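Putative glycosyltransferase (GalT1) (Streptococcus parasanguinis, PDB 4PHR) probably transfers sugars from nucleotide-sugar donors, this N-terminal piece of a longer protein being a GT-D-fold domain that binds UDP and manganese. Local coordinates at residues D84-N89 with I124-K129; S10-L15 with D78-M83; F34-I39 with H92-H97; E141-K146 with N162-A167. All coordinates share one frame; numbering follows the deposited sequence.

Contact 1. Residues D84-N89 with I124-K129; sequences DRYNQN and IDLIDK
A single beta bridge, Tyr86 with Leu126, joins two loops of the GT-D-fold domain. One loop leads into helix 88-100, the other into helix 132-140. Two backbone hydrogen bonds make the bridge. Ile127 N donates to Arg85 O over 3.0 Å and almost straight, 173° at the hydrogen. Asn87 N donates to Asp125 O over 2.9 Å. A water gives a hydrogen to Arg85 O and takes one from Asp128 N, so that carbonyl has two donors. The Tyr86 ring meets Leu126 obliquely through CE1, 3.7 Å from Leu126 CD2, and Asp125 O lies at the ring edge. Arg85 CB sits over one ring face, and Tyr86 OH reaches Asp78 O. Asn87 is the N-cap residue of helix 88-100. Its CG lies between the backbone N and the carbonyl carbon (chi1 63°), and OD1 accepts from Ala90 N. Across the bridge, Lys129 folds back inside its own loop. Its NZ bonds Leu126 O at 2.7 Å in the carbonyl plane, and also Ile124 O at 3.1 Å from above the carbonyl plane.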
# COMPACT_ATOMS: atom_id res chain seq x y z
N ASP A 84 -15.65 -14.41 3.08
CA ASP A 84 -16.77 -14.40 2.13
C ASP A 84 -17.04 -13.04 1.48
O ASP A 84 -17.83 -12.95 0.54
CB ASP A 84 -18.05 -14.94 2.79
CG ASP A 84 -17.99 -16.43 3.08
OD1 ASP A 84 -16.99 -17.08 2.69
OD2 ASP A 84 -18.95 -16.96 3.68
N ARG A 85 -16.40 -11.99 1.98
CA ARG A 85 -16.50 -10.66 1.36
C ARG A 85 -15.90 -10.61 -0.04
O ARG A 85 -16.20 -9.70 -0.82
CB ARG A 85 -15.75 -9.62 2.20
CG ARG A 85 -16.45 -9.21 3.48
CD ARG A 85 -15.52 -8.36 4.33
NE ARG A 85 -14.46 -9.17 4.94
CZ ARG A 85 -13.43 -8.67 5.61
NH1 ARG A 85 -13.28 -7.35 5.73
NH2 ARG A 85 -12.53 -9.49 6.15
N TYR A 86 -15.02 -11.56 -0.34
CA TYR A 86 -14.19 -11.46 -1.53
C TYR A 86 -14.61 -12.46 -2.60
O TYR A 86 -15.20 -13.50 -2.31
CB TYR A 86 -12.72 -11.65 -1.17
CG TYR A 86 -12.27 -10.75 -0.03
CD1 TYR A 86 -12.19 -9.38 -0.20
CD2 TYR A 86 -11.94 -11.28 1.21
CE1 TYR A 86 -11.80 -8.55 0.83
CE2 TYR A 86 -11.55 -10.46 2.25
CZ TYR A 86 -11.48 -9.10 2.06
OH TYR A 86 -11.09 -8.26 3.08
N ASN A 87 -14.29 -12.14 -3.85
CA ASN A 87 -14.64 -13.03 -4.94
C ASN A 87 -13.84 -14.33 -4.91
O ASN A 87 -12.82 -14.45 -4.21
CB ASN A 87 -14.55 -12.33 -6.30
CG ASN A 87 -13.15 -11.86 -6.63
OD1 ASN A 87 -12.18 -12.53 -6.32
ND2 ASN A 87 -13.05 -10.71 -7.29
N GLN A 88 -14.32 -15.31 -5.66
CA GLN A 88 -13.77 -16.65 -5.60
C GLN A 88 -12.26 -16.70 -5.85
O GLN A 88 -11.54 -17.38 -5.12
CB GLN A 88 -14.51 -17.55 -6.58
CG GLN A 88 -14.01 -18.98 -6.61
CD GLN A 88 -14.86 -19.85 -7.50
OE1 GLN A 88 -16.09 -19.80 -7.45
NE2 GLN A 88 -14.21 -20.66 -8.33
N ASN A 89 -11.78 -16.00 -6.87
CA ASN A 89 -10.34 -16.05 -7.14
C ASN A 89 -9.52 -15.45 -6.01
O ASN A 89 -8.46 -15.99 -5.65
CB ASN A 89 -9.98 -15.43 -8.51
CG ASN A 89 -10.29 -13.95 -8.60
OD1 ASN A 89 -10.32 -13.24 -7.60
ND2 ASN A 89 -10.51 -13.47 -9.82
N ILE A 124 -11.94 -3.83 -6.16
CA ILE A 124 -12.04 -4.83 -7.23
C ILE A 124 -12.28 -6.27 -6.76
O ILE A 124 -12.96 -7.04 -7.44
CB ILE A 124 -10.83 -4.77 -8.21
CG1 ILE A 124 -11.20 -5.36 -9.57
CG2 ILE A 124 -9.62 -5.45 -7.60
CD1 ILE A 124 -12.22 -4.56 -10.34
N ASP A 125 -11.76 -6.62 -5.59
CA ASP A 125 -11.89 -7.99 -5.10
C ASP A 125 -13.15 -8.24 -4.27
O ASP A 125 -13.42 -9.37 -3.88
CB ASP A 125 -10.65 -8.43 -4.32
CG ASP A 125 -9.50 -8.84 -5.23
OD1 ASP A 125 -9.74 -9.08 -6.44
OD2 ASP A 125 -8.36 -8.94 -4.74
N LEU A 126 -13.93 -7.20 -4.02
CA LEU A 126 -15.15 -7.33 -3.24
C LEU A 126 -16.31 -7.85 -4.08
O LEU A 126 -16.50 -7.44 -5.22
CB LEU A 126 -15.55 -5.98 -2.64
CG LEU A 126 -14.59 -5.37 -1.63
CD1 LEU A 126 -15.07 -3.98 -1.26
CD2 LEU A 126 -14.48 -6.26 -0.41
N ILE A 127 -17.08 -8.77 -3.51
CA ILE A 127 -18.32 -9.21 -4.14
C ILE A 127 -19.32 -8.07 -4.14
O ILE A 127 -19.93 -7.76 -5.17
CB ILE A 127 -18.93 -10.40 -3.39
CG1 ILE A 127 -18.01 -11.61 -3.47
CG2 ILE A 127 -20.30 -10.73 -3.96
CD1 ILE A 127 -18.40 -12.73 -2.55
N ASP A 128 -19.50 -7.46 -2.98
CA ASP A 128 -20.43 -6.34 -2.83
C ASP A 128 -19.66 -5.03 -2.86
O ASP A 128 -18.95 -4.67 -1.92
CB ASP A 128 -21.22 -6.47 -1.53
CG ASP A 128 -22.20 -5.34 -1.33
OD1 ASP A 128 -22.44 -4.57 -2.29
OD2 ASP A 128 -22.75 -5.22 -0.21
N LYS A 129 -19.81 -4.31 -3.97
CA LYS A 129 -19.06 -3.08 -4.17
C LYS A 129 -19.79 -1.85 -3.65
O LYS A 129 -19.30 -0.73 -3.76
CB LYS A 129 -18.67 -2.93 -5.65
CG LYS A 129 -17.57 -3.91 -6.07
CD LYS A 129 -17.53 -4.11 -7.57
CE LYS A 129 -16.18 -4.63 -8.03
NZ LYS A 129 -15.81 -5.93 -7.40
O HOH W 1 -18.35 -8.12 -0.52

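Contact 2. Residues S10-L15 with D78-M83; sequences SEIKVL and DVFSNM
Ile12 reaches over one face of the Phe80 ring. Its CD1 stands 3.9 Å from the ring centroid, 12° off the ring normal, a CH-pi contact. CG1 is anti to the carbonyl carbon (chi1 -64°) and the chain runs on extended, which carries CD1 over the ring centre. The other branch, CG2, touches the ring at CD2, 3.8 Å away. Val79 CG2 lies over the opposite face of the same ring, so Phe80 is held between two aliphatic groups. Val14 CG2 comes to the ring edge, near its plane. On the second branch, Val14 CG1 meets Asp78 CB at 3.7 Å. The contact joins the loop between helices 2-9 and 17-27 to the loop that follows strand 72-76 of the three-stranded parallel sheet. Helix 88-100 and helix 102-108 add Phe98 and Tyr105 around Phe80. No direct hydrogen bond crosses between the two loops; waters do this work. One donates to Ile12 O and is 2.6 Å from Ser81 OG. Another donates to both Val14 O and Asp78 OD1, at 2.8 Å from Asp78 OD1. The Asp78 carboxylate extends away from its own backbone N (chi1 -176°), and OD2 forms a salt bridge with Arg85 NH1. Ser10 CB rests against Phe80 O at 3.1 Å, while Ser10 OG turns back to Lys7 O.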
# COMPACT_ATOMS: atom_id res chain seq x y z
N SER A 10 -7.59 -17.55 12.20
CA SER A 10 -8.65 -16.56 12.42
C SER A 10 -8.51 -15.88 13.78
O SER A 10 -9.28 -14.98 14.11
CB SER A 10 -10.04 -17.17 12.22
OG SER A 10 -10.40 -18.05 13.27
N GLU A 11 -7.52 -16.30 14.56
CA GLU A 11 -7.17 -15.59 15.78
C GLU A 11 -6.53 -14.24 15.48
O GLU A 11 -6.51 -13.34 16.33
CB GLU A 11 -6.24 -16.45 16.65
CG GLU A 11 -5.98 -15.89 18.04
CD GLU A 11 -5.36 -16.91 18.97
OE1 GLU A 11 -5.39 -16.69 20.20
OE2 GLU A 11 -4.84 -17.94 18.48
N ILE A 12 -5.99 -14.08 14.27
CA ILE A 12 -5.41 -12.80 13.88
C ILE A 12 -6.54 -11.80 13.68
O ILE A 12 -7.53 -12.08 13.00
CB ILE A 12 -4.55 -12.92 12.60
CG1 ILE A 12 -3.34 -13.83 12.85
CG2 ILE A 12 -4.07 -11.55 12.15
CD1 ILE A 12 -2.56 -14.20 11.60
N LYS A 13 -6.40 -10.63 14.30
CA LYS A 13 -7.47 -9.65 14.30
C LYS A 13 -7.08 -8.41 13.50
O LYS A 13 -6.18 -7.67 13.89
CB LYS A 13 -7.83 -9.27 15.73
CG LYS A 13 -8.46 -10.42 16.49
CD LYS A 13 -8.63 -10.13 17.97
CE LYS A 13 -7.30 -10.22 18.70
NZ LYS A 13 -6.69 -11.58 18.58
N VAL A 14 -7.78 -8.21 12.39
CA VAL A 14 -7.53 -7.07 11.52
C VAL A 14 -8.71 -6.11 11.59
O VAL A 14 -9.87 -6.53 11.53
CB VAL A 14 -7.35 -7.55 10.07
CG1 VAL A 14 -7.27 -6.37 9.11
CG2 VAL A 14 -6.11 -8.43 9.95
N LEU A 15 -8.43 -4.81 11.71
CA LEU A 15 -9.46 -3.78 11.58
C LEU A 15 -9.79 -3.58 10.11
O LEU A 15 -8.92 -3.20 9.33
CB LEU A 15 -8.94 -2.45 12.12
CG LEU A 15 -8.68 -2.33 13.62
CD1 LEU A 15 -7.89 -1.05 13.87
CD2 LEU A 15 -9.98 -2.33 14.40
N ASP A 78 -6.66 -8.50 5.10
CA ASP A 78 -7.85 -8.69 5.91
C ASP A 78 -8.58 -9.93 5.41
O ASP A 78 -9.61 -9.84 4.75
CB ASP A 78 -8.73 -7.44 5.85
CG ASP A 78 -9.95 -7.52 6.75
OD1 ASP A 78 -10.08 -8.50 7.50
OD2 ASP A 78 -10.77 -6.57 6.70
N VAL A 79 -8.01 -11.10 5.71
CA VAL A 79 -8.45 -12.35 5.09
C VAL A 79 -8.61 -13.48 6.10
O VAL A 79 -8.89 -14.62 5.73
CB VAL A 79 -7.45 -12.81 4.01
CG1 VAL A 79 -7.35 -11.77 2.90
CG2 VAL A 79 -6.09 -13.09 4.60
N PHE A 80 -8.43 -13.16 7.38
CA PHE A 80 -8.42 -14.18 8.42
C PHE A 80 -9.81 -14.44 9.00
O PHE A 80 -10.06 -15.50 9.57
CB PHE A 80 -7.39 -13.81 9.49
CG PHE A 80 -6.01 -13.69 8.93
CD1 PHE A 80 -5.31 -14.82 8.54
CD2 PHE A 80 -5.43 -12.45 8.74
CE1 PHE A 80 -4.05 -14.72 8.00
CE2 PHE A 80 -4.16 -12.34 8.20
CZ PHE A 80 -3.48 -13.48 7.83
N SER A 81 -10.70 -13.48 8.82
CA SER A 81 -12.11 -13.66 9.13
C SER A 81 -12.95 -13.03 8.02
O SER A 81 -12.49 -12.13 7.32
CB SER A 81 -12.46 -13.03 10.48
OG SER A 81 -11.90 -13.78 11.55
N ASN A 82 -14.17 -13.53 7.86
CA ASN A 82 -15.10 -12.98 6.88
C ASN A 82 -14.49 -12.94 5.48
O ASN A 82 -14.56 -11.94 4.77
CB ASN A 82 -15.60 -11.61 7.32
CG ASN A 82 -16.90 -11.22 6.64
OD1 ASN A 82 -17.54 -12.05 5.99
ND2 ASN A 82 -17.31 -9.96 6.80
N MET A 83 -13.88 -14.05 5.10
CA MET A 83 -13.31 -14.21 3.77
C MET A 83 -14.40 -14.15 2.69
O MET A 83 -14.12 -13.86 1.53
CB MET A 83 -12.54 -15.53 3.68
CG MET A 83 -11.95 -15.82 2.31
SD MET A 83 -10.42 -14.91 2.02
CE MET A 83 -9.23 -16.14 2.53
O HOH W 2 -10.42 -12.23 12.96
O HOH W 3 -11.47 -8.11 9.88

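Contact 3. Residues F34-I39 with H92-H97; sequences FGDGEI and HFWERH
The first turn of helix 36-42 faces the middle of helix 88-100, with the CA atoms of Asp36 and His97 7.2 Å apart and Gly35 at the N-cap position. Asp36 meets three aromatic side chains. Its OD1 lies 3.4 Å from Phe93 CZ, at the ring edge and near the ring plane. The planes of the carboxylate and of that ring are 88° apart. Asp36 CG is placed between the backbone N and the carbonyl carbon (chi1 61°), which swings the carboxylate toward Phe93. CB is left to touch Trp94 CH2 at 3.9 Å and His97 CE1 at 3.6 Å. Trp94 also brings its edge to Asp36 N, which is buried here with no polar partner in the model. Phe93 CD2 packs over a face of the Trp94 ring. Ile39 CG1 comes to the edge of the His97 imidazole, 3.9 Å from NE2. That nitrogen is hydrogen-bonded to Tyr105 OH, which probably helps hold the imidazole in this orientation. The nearest atom of the Asp36 side chain is about 4 Å from the bound manganese ion, so this packing borders the metal site. Asp36-Gly37-Glu38 reads Asp-X-Glu, consistent with the metal-associated acidic DXE motif of GT-D enzymes. Helix 36-42 follows strand 30-33 of the three-stranded sheet. Ile39 also packs on helix 102-108, Phe34 on helix 54-64, and Glu38 on helix 206-218.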
# COMPACT_ATOMS: atom_id res chain seq x y z
N PHE A 34 1.56 -4.78 5.05
CA PHE A 34 2.24 -5.99 4.59
C PHE A 34 1.29 -6.76 3.70
O PHE A 34 0.19 -7.12 4.12
CB PHE A 34 2.71 -6.84 5.78
CG PHE A 34 3.90 -6.27 6.47
CD1 PHE A 34 3.76 -5.22 7.36
CD2 PHE A 34 5.17 -6.75 6.20
CE1 PHE A 34 4.87 -4.67 7.98
CE2 PHE A 34 6.28 -6.22 6.81
CZ PHE A 34 6.13 -5.17 7.70
N GLY A 35 1.71 -6.99 2.46
CA GLY A 35 0.93 -7.78 1.52
C GLY A 35 1.64 -9.08 1.21
O GLY A 35 2.67 -9.42 1.82
N ASP A 36 1.10 -9.82 0.25
CA ASP A 36 1.67 -11.12 -0.09
C ASP A 36 3.13 -11.01 -0.54
O ASP A 36 3.95 -11.85 -0.19
CB ASP A 36 0.82 -11.83 -1.15
CG ASP A 36 0.73 -11.05 -2.44
OD1 ASP A 36 1.18 -11.57 -3.48
OD2 ASP A 36 0.22 -9.92 -2.38
N GLY A 37 3.45 -9.97 -1.30
CA GLY A 37 4.81 -9.77 -1.79
C GLY A 37 5.82 -9.54 -0.67
O GLY A 37 6.96 -9.99 -0.76
N GLU A 38 5.41 -8.84 0.38
CA GLU A 38 6.32 -8.63 1.50
C GLU A 38 6.66 -9.93 2.20
O GLU A 38 7.81 -10.14 2.61
CB GLU A 38 5.74 -7.62 2.50
CG GLU A 38 5.85 -6.19 2.01
CD GLU A 38 5.05 -5.95 0.73
OE1 GLU A 38 3.84 -6.30 0.72
OE2 GLU A 38 5.63 -5.44 -0.26
N ILE A 39 5.67 -10.81 2.35
CA ILE A 39 5.92 -12.11 2.98
C ILE A 39 6.83 -12.96 2.09
O ILE A 39 7.76 -13.61 2.58
CB ILE A 39 4.62 -12.87 3.29
CG1 ILE A 39 3.57 -11.96 3.92
CG2 ILE A 39 4.92 -14.09 4.13
CD1 ILE A 39 4.05 -11.23 5.12
N HIS A 92 -9.45 -17.93 -2.94
CA HIS A 92 -8.51 -19.01 -3.19
C HIS A 92 -7.07 -18.53 -3.07
O HIS A 92 -6.25 -19.17 -2.42
CB HIS A 92 -8.75 -19.62 -4.58
CG HIS A 92 -7.75 -20.67 -4.96
ND1 HIS A 92 -7.63 -21.87 -4.29
CD2 HIS A 92 -6.81 -20.69 -5.94
CE1 HIS A 92 -6.67 -22.59 -4.85
NE2 HIS A 92 -6.16 -21.89 -5.85
N PHE A 93 -6.76 -17.40 -3.71
CA PHE A 93 -5.42 -16.86 -3.62
C PHE A 93 -4.97 -16.69 -2.17
O PHE A 93 -3.87 -17.10 -1.77
CB PHE A 93 -5.31 -15.51 -4.34
CG PHE A 93 -3.98 -14.86 -4.14
CD1 PHE A 93 -2.90 -15.20 -4.94
CD2 PHE A 93 -3.79 -13.94 -3.11
CE1 PHE A 93 -1.66 -14.63 -4.73
CE2 PHE A 93 -2.55 -13.37 -2.90
CZ PHE A 93 -1.48 -13.71 -3.71
N TRP A 94 -5.82 -16.05 -1.37
CA TRP A 94 -5.43 -15.69 -0.01
C TRP A 94 -5.34 -16.89 0.93
O TRP A 94 -4.44 -16.96 1.77
CB TRP A 94 -6.34 -14.59 0.56
CG TRP A 94 -5.97 -13.26 -0.01
CD1 TRP A 94 -6.72 -12.48 -0.85
CD2 TRP A 94 -4.74 -12.55 0.20
NE1 TRP A 94 -6.03 -11.33 -1.17
CE2 TRP A 94 -4.81 -11.35 -0.53
CE3 TRP A 94 -3.58 -12.82 0.94
CZ2 TRP A 94 -3.78 -10.42 -0.54
CZ3 TRP A 94 -2.56 -11.90 0.93
CH2 TRP A 94 -2.66 -10.71 0.20
N GLU A 95 -6.25 -17.85 0.79
CA GLU A 95 -6.14 -19.04 1.62
C GLU A 95 -4.88 -19.83 1.26
O GLU A 95 -4.17 -20.30 2.14
CB GLU A 95 -7.39 -19.92 1.49
CG GLU A 95 -7.29 -21.16 2.36
CD GLU A 95 -8.56 -21.99 2.42
OE1 GLU A 95 -9.61 -21.45 2.85
OE2 GLU A 95 -8.50 -23.18 2.08
N ARG A 96 -4.59 -19.96 -0.04
CA ARG A 96 -3.34 -20.62 -0.43
C ARG A 96 -2.14 -19.91 0.18
O ARG A 96 -1.19 -20.54 0.64
CB ARG A 96 -3.17 -20.67 -1.95
CG ARG A 96 -4.13 -21.58 -2.68
CD ARG A 96 -3.74 -23.03 -2.51
NE ARG A 96 -4.33 -23.61 -1.32
CZ ARG A 96 -3.98 -24.79 -0.82
NH1 ARG A 96 -3.04 -25.51 -1.41
NH2 ARG A 96 -4.59 -25.25 0.26
N HIS A 97 -2.21 -18.58 0.18
CA HIS A 97 -1.13 -17.76 0.69
C HIS A 97 -0.89 -17.99 2.17
O HIS A 97 0.23 -18.28 2.59
CB HIS A 97 -1.41 -16.28 0.43
CG HIS A 97 -0.45 -15.36 1.13
ND1 HIS A 97 0.80 -15.08 0.63
CD2 HIS A 97 -0.55 -14.68 2.29
CE1 HIS A 97 1.43 -14.25 1.45
NE2 HIS A 97 0.63 -14.00 2.47

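Contact 4. Residues E141-K146 with N162-A167; sequences ELWRGK and NDLFVA
The Trp143 indole takes Phe165 on one face and Leu164 O at its edge. Phe165 CD1 sits over that face, offset toward the rim, 3.5 Å from Trp143 CE2. The pair is T-shaped (edge-to-face). The edge of Phe165 points at the six-membered ring of Trp143, with centroids 4.8 Å apart and planes at 64°. Leu164 CG lies over a face of the Phe165 ring. Leu164 also sends CD1 to Trp143 CZ2, at 3.7 Å, crossing the indole at about a right angle. At the indole edge, NE1 donates to Leu164 O over 3.0 Å. The bond is bent, 141° at the hydrogen, and the carbonyl oxygen lies 20° out of the ring plane. Trp143 CG lies between its backbone N and carbonyl carbon (chi1 52°), which turns the indole toward the second loop. Ala167 CB comes over one face of the Arg144 guanidinium and 4.1 Å from Arg144 CG. The guanidinium has Glu141 at its edge, where Arg144 NE makes a weak bond to Glu141 OE2 within a salt bridge.

A second bond across the contact is nearly straight: Gly145 N to Ala167 O, 2.9 Å. Gly145 belongs to the type II turn Trp143 to Lys146, and its positive phi suits glycine. The other loop has an Asx turn, Asn162 OD1 accepting from Leu164 N, and a type I turn from Asp163 to Val166. The contact joins the loops that lead into the adjacent parallel strands 147-153 and 170-176 of the five-stranded sheet of the GT-D-fold domain, with Trp143 and Phe165 packed on strand 200-204.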
# COMPACT_ATOMS: atom_id res chain seq x y z
N GLU A 141 -10.54 11.97 2.83
CA GLU A 141 -10.48 12.85 3.99
C GLU A 141 -9.09 12.88 4.62
O GLU A 141 -8.76 13.82 5.35
CB GLU A 141 -11.55 12.48 5.03
CG GLU A 141 -12.98 12.75 4.56
CD GLU A 141 -13.21 14.21 4.18
OE1 GLU A 141 -12.58 15.10 4.79
OE2 GLU A 141 -14.03 14.47 3.27
N LEU A 142 -8.26 11.88 4.32
CA LEU A 142 -6.89 11.87 4.82
C LEU A 142 -6.08 13.03 4.26
O LEU A 142 -5.21 13.57 4.94
CB LEU A 142 -6.19 10.54 4.49
CG LEU A 142 -6.73 9.29 5.19
CD1 LEU A 142 -6.00 8.05 4.69
CD2 LEU A 142 -6.58 9.42 6.69
N TRP A 143 -6.36 13.43 3.02
CA TRP A 143 -5.54 14.44 2.36
C TRP A 143 -6.27 15.74 2.00
O TRP A 143 -5.66 16.67 1.49
CB TRP A 143 -4.83 13.87 1.13
CG TRP A 143 -5.71 13.16 0.15
CD1 TRP A 143 -6.54 13.73 -0.77
CD2 TRP A 143 -5.83 11.75 -0.02
NE1 TRP A 143 -7.18 12.75 -1.50
CE2 TRP A 143 -6.75 11.52 -1.06
CE3 TRP A 143 -5.24 10.64 0.61
CZ2 TRP A 143 -7.11 10.24 -1.48
CZ3 TRP A 143 -5.59 9.37 0.19
CH2 TRP A 143 -6.51 9.18 -0.85
N ARG A 144 -7.57 15.82 2.30
CA ARG A 144 -8.30 17.05 2.02
C ARG A 144 -7.66 18.21 2.76
O ARG A 144 -7.48 18.15 3.97
CB ARG A 144 -9.77 16.92 2.42
CG ARG A 144 -10.57 18.21 2.18
CD ARG A 144 -11.93 18.20 2.86
NE ARG A 144 -12.94 17.46 2.11
CZ ARG A 144 -13.65 17.97 1.11
NH1 ARG A 144 -13.47 19.23 0.72
NH2 ARG A 144 -14.55 17.22 0.49
N GLY A 145 -7.31 19.26 2.02
CA GLY A 145 -6.71 20.44 2.61
C GLY A 145 -5.26 20.28 3.04
O GLY A 145 -4.71 21.17 3.70
N LYS A 146 -4.63 19.18 2.66
CA LYS A 146 -3.25 18.94 3.07
C LYS A 146 -2.29 19.23 1.93
O LYS A 146 -2.64 19.09 0.75
CB LYS A 146 -3.06 17.49 3.52
CG LYS A 146 -3.97 17.05 4.66
CD LYS A 146 -3.69 17.85 5.92
CE LYS A 146 -4.26 17.15 7.14
NZ LYS A 146 -5.74 16.98 7.05
N ASN A 162 -7.17 11.69 -12.97
CA ASN A 162 -8.40 11.49 -12.21
C ASN A 162 -8.47 12.49 -11.06
O ASN A 162 -7.53 13.27 -10.86
CB ASN A 162 -8.54 10.03 -11.73
CG ASN A 162 -7.46 9.61 -10.75
OD1 ASN A 162 -7.29 10.21 -9.70
ND2 ASN A 162 -6.74 8.54 -11.08
N ASP A 163 -9.55 12.48 -10.29
CA ASP A 163 -9.75 13.48 -9.24
C ASP A 163 -9.42 12.98 -7.83
O ASP A 163 -9.83 13.58 -6.84
CB ASP A 163 -11.17 14.06 -9.29
CG ASP A 163 -12.25 13.04 -8.96
OD1 ASP A 163 -11.90 11.88 -8.64
OD2 ASP A 163 -13.44 13.39 -9.01
N LEU A 164 -8.66 11.90 -7.73
CA LEU A 164 -8.36 11.32 -6.42
C LEU A 164 -7.81 12.33 -5.40
O LEU A 164 -8.24 12.36 -4.25
CB LEU A 164 -7.40 10.14 -6.56
CG LEU A 164 -7.05 9.36 -5.29
CD1 LEU A 164 -8.31 8.77 -4.65
CD2 LEU A 164 -6.06 8.27 -5.65
N PHE A 165 -6.87 13.16 -5.84
CA PHE A 165 -6.22 14.12 -4.95
C PHE A 165 -6.64 15.57 -5.19
O PHE A 165 -5.93 16.49 -4.80
CB PHE A 165 -4.69 14.02 -5.07
CG PHE A 165 -4.14 12.66 -4.74
CD1 PHE A 165 -4.31 12.12 -3.48
CD2 PHE A 165 -3.44 11.93 -5.68
CE1 PHE A 165 -3.81 10.87 -3.17
CE2 PHE A 165 -2.92 10.68 -5.37
CZ PHE A 165 -3.11 10.15 -4.12
N VAL A 166 -7.81 15.78 -5.80
CA VAL A 166 -8.19 17.14 -6.20
C VAL A 166 -8.27 18.11 -5.02
O VAL A 166 -7.99 19.31 -5.17
CB VAL A 166 -9.51 17.16 -7.02
CG1 VAL A 166 -10.71 16.84 -6.14
CG2 VAL A 166 -9.69 18.51 -7.69
N ALA A 167 -8.64 17.61 -3.85
CA ALA A 167 -8.85 18.48 -2.70
C ALA A 167 -7.59 18.69 -1.85
O ALA A 167 -7.62 19.41 -0.86
CB ALA A 167 -10.02 17.99 -1.85

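Contacts 1, 2 and 3 gather in one part of the chain, with centres 13 to 16 Å apart. Contact 4 lies 26 to 30 Å from them, and on the opposite side of the chain's centre from contact 3. Contacts 1 and 3 share helix 88-100. Contact 2 touches both, through Asp78 to Arg85 and Tyr86, and through Val79 and Met83 to Trp94. Along the chain, contact 3 crosses contacts 1 and 2, whereas contact 2 closes before contact 1 opens. Contact 4 follows all three. The first three involve segments that follow strands of the three-stranded sheet, and contact 3 lies closest to the manganese; contact 4 belongs to the five-stranded sheet. UDP binds between these regions.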